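Local coordinates for rhamnose ABC transporter, rhamnose-binding protein (Actinomyces odontolyticus ATCC 17982, PDB 5BQ3) that probably binds a carbohydrate, most likely rhamnose, and delivers it to an ABC transporter for uptake, at residues Ser76-Glu81 and Asn87-Ala92; Asp143-Gln148 and Lys185-Val190; Tyr233-Asp238 and Arg255-Asp260; Arg306-Gly309 and Thr313-Val316. All blocks are in the same frame, centred on the assembly; numbering follows the deposited sequence.

Contact 1 (Ser76-Glu81 and Asn87-Ala92)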
loop_
_atom_site.group_PDB
_atom_site.type_symbol
_atom_site.label_atom_id
_atom_site.label_comp_id
_atom_site.label_asym_id
_atom_site.label_seq_id
_atom_site.Cartn_x
_atom_site.Cartn_y
_atom_site.Cartn_z
ATOM N N SER A 76 -3.653 -15.976 18.189
ATOM C CA SER A 76 -3.547 -17.432 18.357
ATOM C C SER A 76 -2.533 -18.044 17.383
ATOM O O SER A 76 -1.855 -19.005 17.744
ATOM C CB SER A 76 -4.908 -18.100 18.184
ATOM O OG SER A 76 -5.457 -17.856 16.901
ATOM N N PHE A 77 -2.419 -17.474 16.167
ATOM C CA PHE A 77 -1.501 -17.925 15.118
ATOM C C PHE A 77 -0.056 -17.507 15.409
ATOM O O PHE A 77 0.854 -18.268 15.080
ATOM C CB PHE A 77 -1.947 -17.415 13.738
ATOM C CG PHE A 77 -3.245 -18.033 13.282
ATOM C CD1 PHE A 77 -3.259 -19.261 12.632
ATOM C CD2 PHE A 77 -4.459 -17.406 13.534
ATOM C CE1 PHE A 77 -4.463 -19.847 12.236
ATOM C CE2 PHE A 77 -5.664 -17.992 13.141
ATOM C CZ PHE A 77 -5.659 -19.209 12.494
ATOM N N ILE A 78 0.157 -16.320 16.030
ATOM C CA ILE A 78 1.492 -15.830 16.408
ATOM C C ILE A 78 2.055 -16.764 17.491
ATOM O O ILE A 78 3.170 -17.260 17.339
ATOM C CB ILE A 78 1.493 -14.333 16.860
ATOM C CG1 ILE A 78 0.990 -13.393 15.739
ATOM C CG2 ILE A 78 2.891 -13.894 17.337
ATOM C CD1 ILE A 78 0.285 -12.131 16.239
ATOM N N ASN A 79 1.255 -17.038 18.543
ATOM C CA ASN A 79 1.604 -17.912 19.669
ATOM C C ASN A 79 1.899 -19.346 19.216
ATOM O O ASN A 79 2.780 -19.987 19.790
ATOM C CB ASN A 79 0.482 -17.917 20.715
ATOM C CG ASN A 79 0.220 -16.586 21.387
ATOM O OD1 ASN A 79 1.096 -15.718 21.505
ATOM N ND2 ASN A 79 -0.996 -16.415 21.879
ATOM N N SER A 80 1.167 -19.841 18.189
ATOM C CA SER A 80 1.327 -21.181 17.615
ATOM C C SER A 80 2.691 -21.342 16.943
ATOM O O SER A 80 3.327 -22.386 17.098
ATOM C CB SER A 80 0.223 -21.462 16.600
ATOM O OG SER A 80 -1.045 -21.560 17.227
ATOM N N GLU A 81 3.139 -20.302 16.214
ATOM C CA GLU A 81 4.417 -20.288 15.503
ATOM C C GLU A 81 5.600 -20.193 16.468
ATOM O O GLU A 81 6.666 -20.721 16.158
ATOM C CB GLU A 81 4.470 -19.144 14.476
ATOM C CG GLU A 81 3.507 -19.295 13.304
ATOM C CD GLU A 81 3.564 -20.601 12.531
ATOM O OE1 GLU A 81 4.642 -20.931 11.983
ATOM O OE2 GLU A 81 2.518 -21.284 12.455
ATOM N N ASN A 87 11.713 -19.033 13.218
ATOM C CA ASN A 87 12.822 -18.091 13.321
ATOM C C ASN A 87 12.463 -16.701 12.802
ATOM O O ASN A 87 12.872 -15.715 13.414
ATOM C CB ASN A 87 14.045 -18.632 12.586
ATOM C CG ASN A 87 14.494 -19.978 13.096
ATOM O OD1 ASN A 87 14.210 -21.019 12.498
ATOM N ND2 ASN A 87 15.155 -19.993 14.244
ATOM N N VAL A 88 11.734 -16.615 11.669
ATOM C CA VAL A 88 11.338 -15.338 11.064
ATOM C C VAL A 88 9.812 -15.284 10.943
ATOM O O VAL A 88 9.205 -16.194 10.379
ATOM C CB VAL A 88 12.021 -15.076 9.690
ATOM C CG1 VAL A 88 11.635 -13.707 9.138
ATOM C CG2 VAL A 88 13.539 -15.209 9.776
ATOM N N LEU A 89 9.203 -14.205 11.457
ATOM C CA LEU A 89 7.760 -13.995 11.390
ATOM C C LEU A 89 7.447 -12.698 10.642
ATOM O O LEU A 89 7.860 -11.620 11.074
ATOM C CB LEU A 89 7.145 -13.978 12.797
ATOM C CG LEU A 89 5.681 -14.393 12.873
ATOM C CD1 LEU A 89 5.553 -15.897 13.033
ATOM C CD2 LEU A 89 4.986 -13.696 14.015
ATOM N N VAL A 90 6.747 -12.815 9.502
ATOM C CA VAL A 90 6.349 -11.677 8.667
ATOM C C VAL A 90 4.828 -11.519 8.822
ATOM O O VAL A 90 4.090 -12.437 8.467
ATOM C CB VAL A 90 6.805 -11.823 7.188
ATOM C CG1 VAL A 90 6.593 -10.523 6.426
ATOM C CG2 VAL A 90 8.271 -12.253 7.095
ATOM N N ILE A 91 4.361 -10.392 9.406
ATOM C CA ILE A 91 2.934 -10.213 9.688
ATOM C C ILE A 91 2.370 -8.839 9.256
ATOM O O ILE A 91 3.012 -7.810 9.429
ATOM C CB ILE A 91 2.658 -10.482 11.207
ATOM C CG1 ILE A 91 1.158 -10.346 11.565
ATOM C CG2 ILE A 91 3.546 -9.625 12.132
ATOM C CD1 ILE A 91 0.671 -11.243 12.630
ATOM N N ALA A 92 1.138 -8.854 8.718
ATOM C CA ALA A 92 0.357 -7.669 8.370
ATOM C C ALA A 92 -0.668 -7.491 9.486
ATOM O O ALA A 92 -1.695 -8.171 9.493
ATOM C CB ALA A 92 -0.306 -7.841 7.008
#

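Contact 2 (Asp143-Gln148 and Lys185-Val190)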
loop_
_atom_site.group_PDB
_atom_site.type_symbol
_atom_site.label_atom_id
_atom_site.label_comp_id
_atom_site.label_asym_id
_atom_site.label_seq_id
_atom_site.Cartn_x
_atom_site.Cartn_y
_atom_site.Cartn_z
ATOM N N ASP A 143 1.336 15.021 -9.591
ATOM C CA ASP A 143 2.070 14.908 -10.859
ATOM C C ASP A 143 1.152 14.432 -11.984
ATOM O O ASP A 143 1.233 14.965 -13.082
ATOM C CB ASP A 143 3.267 13.950 -10.722
ATOM C CG ASP A 143 4.579 14.585 -10.289
ATOM O OD1 ASP A 143 4.553 15.736 -9.804
ATOM O OD2 ASP A 143 5.630 13.922 -10.422
HETATM N N MSE A 144 0.286 13.431 -11.704
HETATM C CA MSE A 144 -0.683 12.866 -12.653
HETATM C C MSE A 144 -1.781 13.882 -12.966
HETATM O O MSE A 144 -2.179 13.999 -14.125
HETATM C CB MSE A 144 -1.298 11.565 -12.108
HETATM C CG MSE A 144 -0.275 10.433 -11.944
HETATM SE SE MSE A 144 -1.033 8.708 -11.453
HETATM C CE MSE A 144 -1.849 9.157 -9.758
ATOM N N VAL A 145 -2.249 14.635 -11.941
ATOM C CA VAL A 145 -3.279 15.672 -12.085
ATOM C C VAL A 145 -2.750 16.768 -12.996
ATOM O O VAL A 145 -3.332 17.002 -14.051
ATOM C CB VAL A 145 -3.753 16.244 -10.723
ATOM C CG1 VAL A 145 -4.719 17.405 -10.913
ATOM C CG2 VAL A 145 -4.401 15.171 -9.877
ATOM N N SER A 146 -1.628 17.406 -12.594
ATOM C CA SER A 146 -0.949 18.494 -13.299
ATOM C C SER A 146 -0.670 18.139 -14.761
ATOM O O SER A 146 -0.920 18.963 -15.641
ATOM C CB SER A 146 0.354 18.850 -12.590
ATOM O OG SER A 146 0.887 20.071 -13.077
ATOM N N ASP A 147 -0.204 16.902 -15.016
ATOM C CA ASP A 147 0.105 16.384 -16.349
ATOM C C ASP A 147 -1.166 16.255 -17.214
ATOM O O ASP A 147 -1.134 16.617 -18.391
ATOM C CB ASP A 147 0.821 15.022 -16.231
ATOM C CG ASP A 147 1.159 14.332 -17.538
ATOM O OD1 ASP A 147 1.853 14.954 -18.380
ATOM O OD2 ASP A 147 0.772 13.153 -17.702
ATOM N N GLN A 148 -2.277 15.759 -16.625
ATOM C CA GLN A 148 -3.538 15.540 -17.327
ATOM C C GLN A 148 -4.321 16.841 -17.566
ATOM O O GLN A 148 -4.834 17.017 -18.674
ATOM C CB GLN A 148 -4.403 14.518 -16.582
ATOM C CG GLN A 148 -3.984 13.071 -16.853
ATOM C CD GLN A 148 -4.630 12.069 -15.926
ATOM O OE1 GLN A 148 -3.954 11.382 -15.159
ATOM N NE2 GLN A 148 -5.950 11.935 -16.000
ATOM N N LYS A 185 1.037 25.066 -8.222
ATOM C CA LYS A 185 0.326 26.311 -7.895
ATOM C C LYS A 185 -0.899 26.538 -8.802
ATOM O O LYS A 185 -1.853 27.200 -8.388
ATOM C CB LYS A 185 1.272 27.519 -7.962
ATOM C CG LYS A 185 1.992 27.793 -6.646
ATOM C CD LYS A 185 2.690 29.149 -6.660
ATOM C CE LYS A 185 3.293 29.516 -5.324
ATOM N NZ LYS A 185 4.603 28.854 -5.102
ATOM N N GLY A 186 -0.860 25.966 -10.006
ATOM C CA GLY A 186 -1.939 26.043 -10.985
ATOM C C GLY A 186 -3.146 25.196 -10.632
ATOM O O GLY A 186 -4.259 25.498 -11.071
ATOM N N ILE A 187 -2.936 24.124 -9.836
ATOM C CA ILE A 187 -3.989 23.208 -9.384
ATOM C C ILE A 187 -4.842 23.924 -8.329
ATOM O O ILE A 187 -4.330 24.315 -7.277
ATOM C CB ILE A 187 -3.409 21.854 -8.855
ATOM C CG1 ILE A 187 -2.594 21.119 -9.946
ATOM C CG2 ILE A 187 -4.523 20.951 -8.287
ATOM C CD1 ILE A 187 -1.561 20.127 -9.434
ATOM N N GLU A 188 -6.138 24.096 -8.622
ATOM C CA GLU A 188 -7.075 24.744 -7.710
ATOM C C GLU A 188 -8.088 23.725 -7.187
ATOM O O GLU A 188 -8.931 23.250 -7.950
ATOM C CB GLU A 188 -7.783 25.923 -8.405
ATOM C CG GLU A 188 -8.641 26.767 -7.469
ATOM C CD GLU A 188 -9.831 27.488 -8.081
ATOM O OE1 GLU A 188 -10.023 27.408 -9.316
ATOM O OE2 GLU A 188 -10.579 28.133 -7.312
ATOM N N ILE A 189 -7.996 23.382 -5.886
ATOM C CA ILE A 189 -8.945 22.467 -5.245
ATOM C C ILE A 189 -10.233 23.264 -5.014
ATOM O O ILE A 189 -10.193 24.331 -4.396
ATOM C CB ILE A 189 -8.391 21.792 -3.954
ATOM C CG1 ILE A 189 -7.032 21.070 -4.197
ATOM C CG2 ILE A 189 -9.428 20.857 -3.298
ATOM C CD1 ILE A 189 -6.984 19.926 -5.287
ATOM N N VAL A 190 -11.346 22.788 -5.585
ATOM C CA VAL A 190 -12.639 23.477 -5.516
ATOM C C VAL A 190 -13.661 22.692 -4.661
ATOM O O VAL A 190 -14.698 23.249 -4.305
ATOM C CB VAL A 190 -13.210 23.806 -6.927
ATOM C CG1 VAL A 190 -12.276 24.730 -7.702
ATOM C CG2 VAL A 190 -13.511 22.543 -7.728
#

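Contact 3 (Tyr233-Asp238 and Arg255-Asp260)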
loop_
_atom_site.group_PDB
_atom_site.type_symbol
_atom_site.label_atom_id
_atom_site.label_comp_id
_atom_site.label_asym_id
_atom_site.label_seq_id
_atom_site.Cartn_x
_atom_site.Cartn_y
_atom_site.Cartn_z
ATOM N N TYR A 233 -19.511 6.424 -13.112
ATOM C CA TYR A 233 -20.369 7.587 -13.338
ATOM C C TYR A 233 -19.936 8.351 -14.591
ATOM O O TYR A 233 -20.787 8.657 -15.426
ATOM C CB TYR A 233 -20.397 8.527 -12.113
ATOM C CG TYR A 233 -21.044 9.867 -12.401
ATOM C CD1 TYR A 233 -22.424 9.978 -12.559
ATOM C CD2 TYR A 233 -20.275 11.015 -12.561
ATOM C CE1 TYR A 233 -23.020 11.200 -12.867
ATOM C CE2 TYR A 233 -20.859 12.242 -12.870
ATOM C CZ TYR A 233 -22.234 12.332 -13.016
ATOM O OH TYR A 233 -22.820 13.543 -13.306
ATOM N N LEU A 234 -18.630 8.679 -14.704
ATOM C CA LEU A 234 -18.065 9.447 -15.818
ATOM C C LEU A 234 -18.235 8.747 -17.170
ATOM O O LEU A 234 -18.569 9.420 -18.145
ATOM C CB LEU A 234 -16.584 9.774 -15.577
ATOM C CG LEU A 234 -16.293 10.827 -14.505
ATOM C CD1 LEU A 234 -14.903 10.662 -13.953
ATOM C CD2 LEU A 234 -16.483 12.235 -15.039
ATOM N N SER A 235 -18.049 7.409 -17.223
ATOM C CA SER A 235 -18.185 6.608 -18.448
ATOM C C SER A 235 -19.627 6.575 -18.980
ATOM O O SER A 235 -19.823 6.453 -20.191
ATOM C CB SER A 235 -17.700 5.183 -18.213
ATOM O OG SER A 235 -18.436 4.551 -17.180
ATOM N N THR A 236 -20.626 6.677 -18.079
ATOM C CA THR A 236 -22.053 6.646 -18.424
ATOM C C THR A 236 -22.634 8.061 -18.618
ATOM O O THR A 236 -23.778 8.189 -19.059
ATOM C CB THR A 236 -22.852 5.874 -17.354
ATOM O OG1 THR A 236 -22.606 6.440 -16.065
ATOM C CG2 THR A 236 -22.540 4.379 -17.347
ATOM N N SER A 237 -21.852 9.113 -18.302
ATOM C CA SER A 237 -22.281 10.510 -18.428
ATOM C C SER A 237 -21.640 11.206 -19.646
ATOM O O SER A 237 -20.809 10.610 -20.338
ATOM C CB SER A 237 -21.963 11.287 -17.150
ATOM O OG SER A 237 -20.567 11.441 -16.959
ATOM N N ASP A 238 -22.035 12.475 -19.889
ATOM C CA ASP A 238 -21.551 13.325 -20.983
ATOM C C ASP A 238 -20.128 13.856 -20.715
ATOM O O ASP A 238 -19.499 14.401 -21.627
ATOM C CB ASP A 238 -22.518 14.512 -21.197
ATOM C CG ASP A 238 -23.945 14.161 -21.595
ATOM O OD1 ASP A 238 -24.366 13.005 -21.359
ATOM O OD2 ASP A 238 -24.654 15.054 -22.101
ATOM N N ARG A 255 -9.296 -1.668 -15.366
ATOM C CA ARG A 255 -8.922 -2.179 -16.691
ATOM C C ARG A 255 -9.833 -1.692 -17.823
ATOM O O ARG A 255 -9.330 -1.174 -18.820
ATOM C CB ARG A 255 -8.905 -3.715 -16.686
ATOM C CG ARG A 255 -7.813 -4.307 -17.566
ATOM C CD ARG A 255 -7.816 -5.828 -17.574
ATOM N NE ARG A 255 -7.701 -6.420 -16.237
ATOM C CZ ARG A 255 -6.563 -6.541 -15.563
ATOM N NH1 ARG A 255 -5.428 -6.093 -16.078
ATOM N NH2 ARG A 255 -6.553 -7.101 -14.364
ATOM N N SER A 256 -11.158 -1.861 -17.666
ATOM C CA SER A 256 -12.167 -1.473 -18.655
ATOM C C SER A 256 -12.209 0.041 -18.874
ATOM O O SER A 256 -12.319 0.474 -20.015
ATOM C CB SER A 256 -13.547 -1.971 -18.239
ATOM O OG SER A 256 -13.938 -1.420 -16.992
ATOM N N PHE A 257 -12.097 0.837 -17.793
ATOM C CA PHE A 257 -12.144 2.302 -17.836
ATOM C C PHE A 257 -10.892 2.908 -18.461
ATOM O O PHE A 257 -10.973 3.977 -19.067
ATOM C CB PHE A 257 -12.354 2.879 -16.431
ATOM C CG PHE A 257 -13.610 2.394 -15.751
ATOM C CD1 PHE A 257 -14.864 2.782 -16.212
ATOM C CD2 PHE A 257 -13.541 1.557 -14.646
ATOM C CE1 PHE A 257 -16.024 2.326 -15.586
ATOM C CE2 PHE A 257 -14.703 1.111 -14.013
ATOM C CZ PHE A 257 -15.937 1.498 -14.489
ATOM N N VAL A 258 -9.742 2.232 -18.312
ATOM C CA VAL A 258 -8.463 2.673 -18.866
ATOM C C VAL A 258 -8.497 2.490 -20.401
ATOM O O VAL A 258 -8.010 3.360 -21.128
ATOM C CB VAL A 258 -7.266 1.949 -18.190
ATOM C CG1 VAL A 258 -5.951 2.318 -18.850
ATOM C CG2 VAL A 258 -7.197 2.267 -16.701
ATOM N N LYS A 259 -9.123 1.395 -20.880
ATOM C CA LYS A 259 -9.253 1.083 -22.307
ATOM C C LYS A 259 -10.313 1.953 -22.995
ATOM O O LYS A 259 -10.111 2.327 -24.153
ATOM C CB LYS A 259 -9.569 -0.408 -22.521
ATOM C CG LYS A 259 -8.481 -1.372 -22.031
ATOM C CD LYS A 259 -7.223 -1.367 -22.875
ATOM C CE LYS A 259 -6.151 -2.213 -22.241
ATOM N NZ LYS A 259 -4.871 -2.139 -22.989
ATOM N N ASP A 260 -11.429 2.270 -22.290
ATOM C CA ASP A 260 -12.529 3.132 -22.761
ATOM C C ASP A 260 -12.052 4.538 -23.060
ATOM O O ASP A 260 -12.518 5.167 -24.010
ATOM C CB ASP A 260 -13.635 3.262 -21.682
ATOM C CG ASP A 260 -14.504 2.057 -21.394
ATOM O OD1 ASP A 260 -14.152 0.944 -21.847
ATOM O OD2 ASP A 260 -15.506 2.212 -20.654
#

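Contact 4 (Arg306-Gly309 and Thr313-Val316)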
loop_
_atom_site.group_PDB
_atom_site.type_symbol
_atom_site.label_atom_id
_atom_site.label_comp_id
_atom_site.label_asym_id
_atom_site.label_seq_id
_atom_site.Cartn_x
_atom_site.Cartn_y
_atom_site.Cartn_z
ATOM N N ARG A 306 18.369 -1.704 0.177
ATOM C CA ARG A 306 17.402 -0.853 0.883
ATOM C C ARG A 306 17.992 -0.376 2.208
ATOM O O ARG A 306 18.735 -1.122 2.846
ATOM C CB ARG A 306 16.070 -1.592 1.138
ATOM C CG ARG A 306 15.229 -1.904 -0.103
ATOM C CD ARG A 306 14.686 -0.667 -0.809
ATOM N NE ARG A 306 13.727 -1.010 -1.863
ATOM C CZ ARG A 306 14.056 -1.387 -3.097
ATOM N NH1 ARG A 306 15.329 -1.484 -3.453
ATOM N NH2 ARG A 306 13.112 -1.674 -3.981
ATOM N N THR A 307 17.653 0.853 2.626
ATOM C CA THR A 307 18.131 1.447 3.879
ATOM C C THR A 307 16.996 1.475 4.917
ATOM O O THR A 307 15.847 1.771 4.574
ATOM C CB THR A 307 18.714 2.859 3.620
ATOM O OG1 THR A 307 19.755 2.764 2.653
ATOM C CG2 THR A 307 19.287 3.515 4.875
ATOM N N ILE A 308 17.334 1.171 6.184
ATOM C CA ILE A 308 16.404 1.222 7.313
ATOM C C ILE A 308 16.327 2.689 7.750
ATOM O O ILE A 308 17.334 3.264 8.174
ATOM C CB ILE A 308 16.823 0.259 8.466
ATOM C CG1 ILE A 308 16.882 -1.205 7.980
ATOM C CG2 ILE A 308 15.890 0.402 9.678
ATOM C CD1 ILE A 308 17.866 -2.080 8.704
ATOM N N GLY A 309 15.151 3.283 7.588
ATOM C CA GLY A 309 14.899 4.675 7.939
ATOM C C GLY A 309 14.447 4.857 9.371
ATOM O O GLY A 309 14.625 3.960 10.200
ATOM N N THR A 313 11.709 1.713 9.791
ATOM C CA THR A 313 10.857 1.567 8.608
ATOM C C THR A 313 11.686 1.523 7.316
ATOM O O THR A 313 12.566 2.356 7.111
ATOM C CB THR A 313 9.801 2.698 8.573
ATOM O OG1 THR A 313 9.073 2.691 9.801
ATOM C CG2 THR A 313 8.814 2.563 7.410
ATOM N N VAL A 314 11.358 0.555 6.441
ATOM C CA VAL A 314 11.957 0.339 5.117
ATOM C C VAL A 314 10.869 0.596 4.062
ATOM O O VAL A 314 9.785 0.021 4.159
ATOM C CB VAL A 314 12.577 -1.084 4.978
ATOM C CG1 VAL A 314 13.208 -1.285 3.602
ATOM C CG2 VAL A 314 13.591 -1.369 6.086
ATOM N N VAL A 315 11.143 1.467 3.077
ATOM C CA VAL A 315 10.188 1.779 2.006
ATOM C C VAL A 315 10.584 0.971 0.757
ATOM O O VAL A 315 11.743 1.009 0.338
ATOM C CB VAL A 315 10.072 3.309 1.723
ATOM C CG1 VAL A 315 9.090 3.597 0.591
ATOM C CG2 VAL A 315 9.665 4.077 2.976
ATOM N N VAL A 316 9.612 0.230 0.182
ATOM C CA VAL A 316 9.783 -0.606 -1.017
ATOM C C VAL A 316 10.167 0.286 -2.220
ATOM O O VAL A 316 11.113 -0.040 -2.937
ATOM C CB VAL A 316 8.527 -1.481 -1.311
ATOM C CG1 VAL A 316 8.704 -2.308 -2.583
ATOM C CG2 VAL A 316 8.204 -2.393 -0.134
HETATM O O HOH W 1 13.935 2.530 2.793
#

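Contact 1 (Ser76-Glu81 and Asn87-Ala92)
Ile78 and Leu89 meet in the second half of a beta-alpha-beta crossover, in which helix 75-83 returns the chain from strand 60-63 to strand 88-91, past strand 29-33 lying between them in the parallel sheet. The helix runs nearly antiparallel to the strand, at 168°, with the two axes 10.6 Å apart. The tight part is wholly aliphatic. The two branches of Ile78 divide the work: CG2 approaches Leu89 CD2 at 3.9 Å, while the longer branch ends at CD1, 3.7 Å from Ile91 CD1. In both pairs the side chains cross at about a right angle. Ile91 reaches its partner because CG1 stands opposite the backbone N (chi1 -178°), which carries the methyl out toward the helix. Leu103 of helix 100-109 also packs on Leu89 and Ile91, thickening this buried layer. Towards the helix end the contact becomes mixed: Glu81 lays its aliphatic part over the other leucine methyl, CB standing 3.7 Å from Leu89 CD1, while its carboxylate OE1 is held by Thr31 OG1 of the neighbouring strand. The far side of the helix is a different environment. Ser76 and Ser80 are solvent-exposed, and there Ser80 OG bonds within the helix, to Ser76 O. Ser80 N and Ser80 OG reach Ser76 O from opposite faces of its carbonyl plane, the hydroxyl at 2.7 Å.

Contact 2 (Asp143-Gln148 and Lys185-Val190)
Asp143 OD1, held by both the ammonium of Lys183 and the hydroxyl of Tyr184, ties helix 134-149 to the chain just ahead of the place where Val145 and Ser146 receive Ile187. The other carboxylate oxygen, OD2, has a long, weak ion pair with Arg321. Beyond this polar fastening the meeting of the two segments is apolar and small, and one side chain supplies everything on the strand side. Ile187, on strand 187-194, points at the helix, with its CA 6.8 Å from the CA of Ser146. Its CG1 branch lies opposite the carbonyl carbon (chi1 -59°) and runs on extended, so the terminal methyl is the part that reaches furthest: CD1 comes to 3.9 Å from Ser146 CB. The serine therefore offers its methylene to the isoleucine, and the methyl lies close to the helix backbone as well, 4.2 Å from Ser146 N. Val145 takes part more loosely, its CG1 resting 4.4 Å from Ile187 CG1. Leu142 and Ile149 of the same helix, together with Val155 of the adjacent strand, complete the apolar surroundings of Ile187. A helix laid over a parallel sheet, with a branched aliphatic residue of the outermost strand pressed against its underside, is the usual layering of the Rossmann-like lobes found in periplasmic sugar-binding proteins.

Contact 3 (Tyr233-Asp238 and Arg255-Asp260)
Phe257 and Asp260 are the residues through which helix 251-260 meets Ser235, near the end of helix 224-236. Along the second segment, Arg255 comes first and turns elsewhere, its guanidinium engaged in long, weak ion pairs with Asp328 and Asp331 of the C-terminal tail. Ser256 follows, its OG lying 3.8 Å above one face of the Phe257 ring, displaced toward the rim. Phe257 itself leaves the backbone alongside the other helix, but with CG opposite the carbonyl carbon (chi1 -58°) the ring swings across. It presents an edge, and CE1 stands 3.6 Å from Ser235 OG, which lies near the ring plane. The hydroxyl is not dependent on the ring, because its main partner is Ala231 O one turn back along its own helix. With chi1 at 59° the OG is tucked between the backbone N and the carbonyl carbon, where it can face the ring edge as well. One turn after Ser256, Asp260 bonds through its N to Ser256 O at 3.0 Å and closes the contact at its solvent margin, OD2 approaching Ser235 CB at 4.4 Å. Helix 224-236, whose Tyr233 touches helix 199-212 away from this contact, links strands 218-221 and 244-247, and helix 251-260 packs beside it as the element following strand 244-247, an edge strand of this sheet.

Contact 4 (Arg306-Gly309 and Thr313-Val316)
Gly309 N donates to Thr313 O at 2.8 Å, with an N-H...O angle of 150°, and this is the direct backbone bond between the two segments. Arg306 adds two weak hydrogen bonds, from NE and NH2 to Val316 O, at 3.0 and 2.8 Å, each bent, to 126° and 130°. The carbonyl oxygen sits at the edge of the guanidinium, near its plane, while NH1 bonds to Leu303 O and so fixes the other side of the group. A bend partway along the side chain brings it round to Val316. Between these ends a water donates to Thr307 O at 2.7 Å and accepts from Val315 N at 3.0 Å. The chain thus reverses as in a hairpin whose arms part company: strand 305-307 pairs antiparallel with 297-299, whereas 313-315 joins 127-130 at the margin of the parallel sheet. Replacing Arg306 with a leucine would probably leave Val316 O and Leu303 O without these donors and the backbone at Val316 less firmly held. Further out, Val314 packs by both methyls, CG1 at 3.8 Å from Arg306 CB and CG2 against Ile308 CG1, the two side chains crossing at a slant. Ile308 continues onto Leu127, and Val314 onto Ile129 and Phe298.

Followed from the N terminus, the four contacts come in series: each closes before the next opens, so none nests or crosses. Contact 1 closes a short turn within the first lobe, joining a helix to a central strand of the six-stranded parallel sheet. The chain then passes into the second lobe, where contact 2 closes a longer excursion between helix 134-149 and the strand 187-194, and contact 3 closes the loop carrying strand 244-247, joining the helices before and after it in the chain; their centres are 21 Å apart. Contact 4, a tight reversal, lies back in the first lobe, where strand 313-315 borders the sheet of contact 1. Contacts 1 and 2 lie 44 Å apart between centres, one in each lobe.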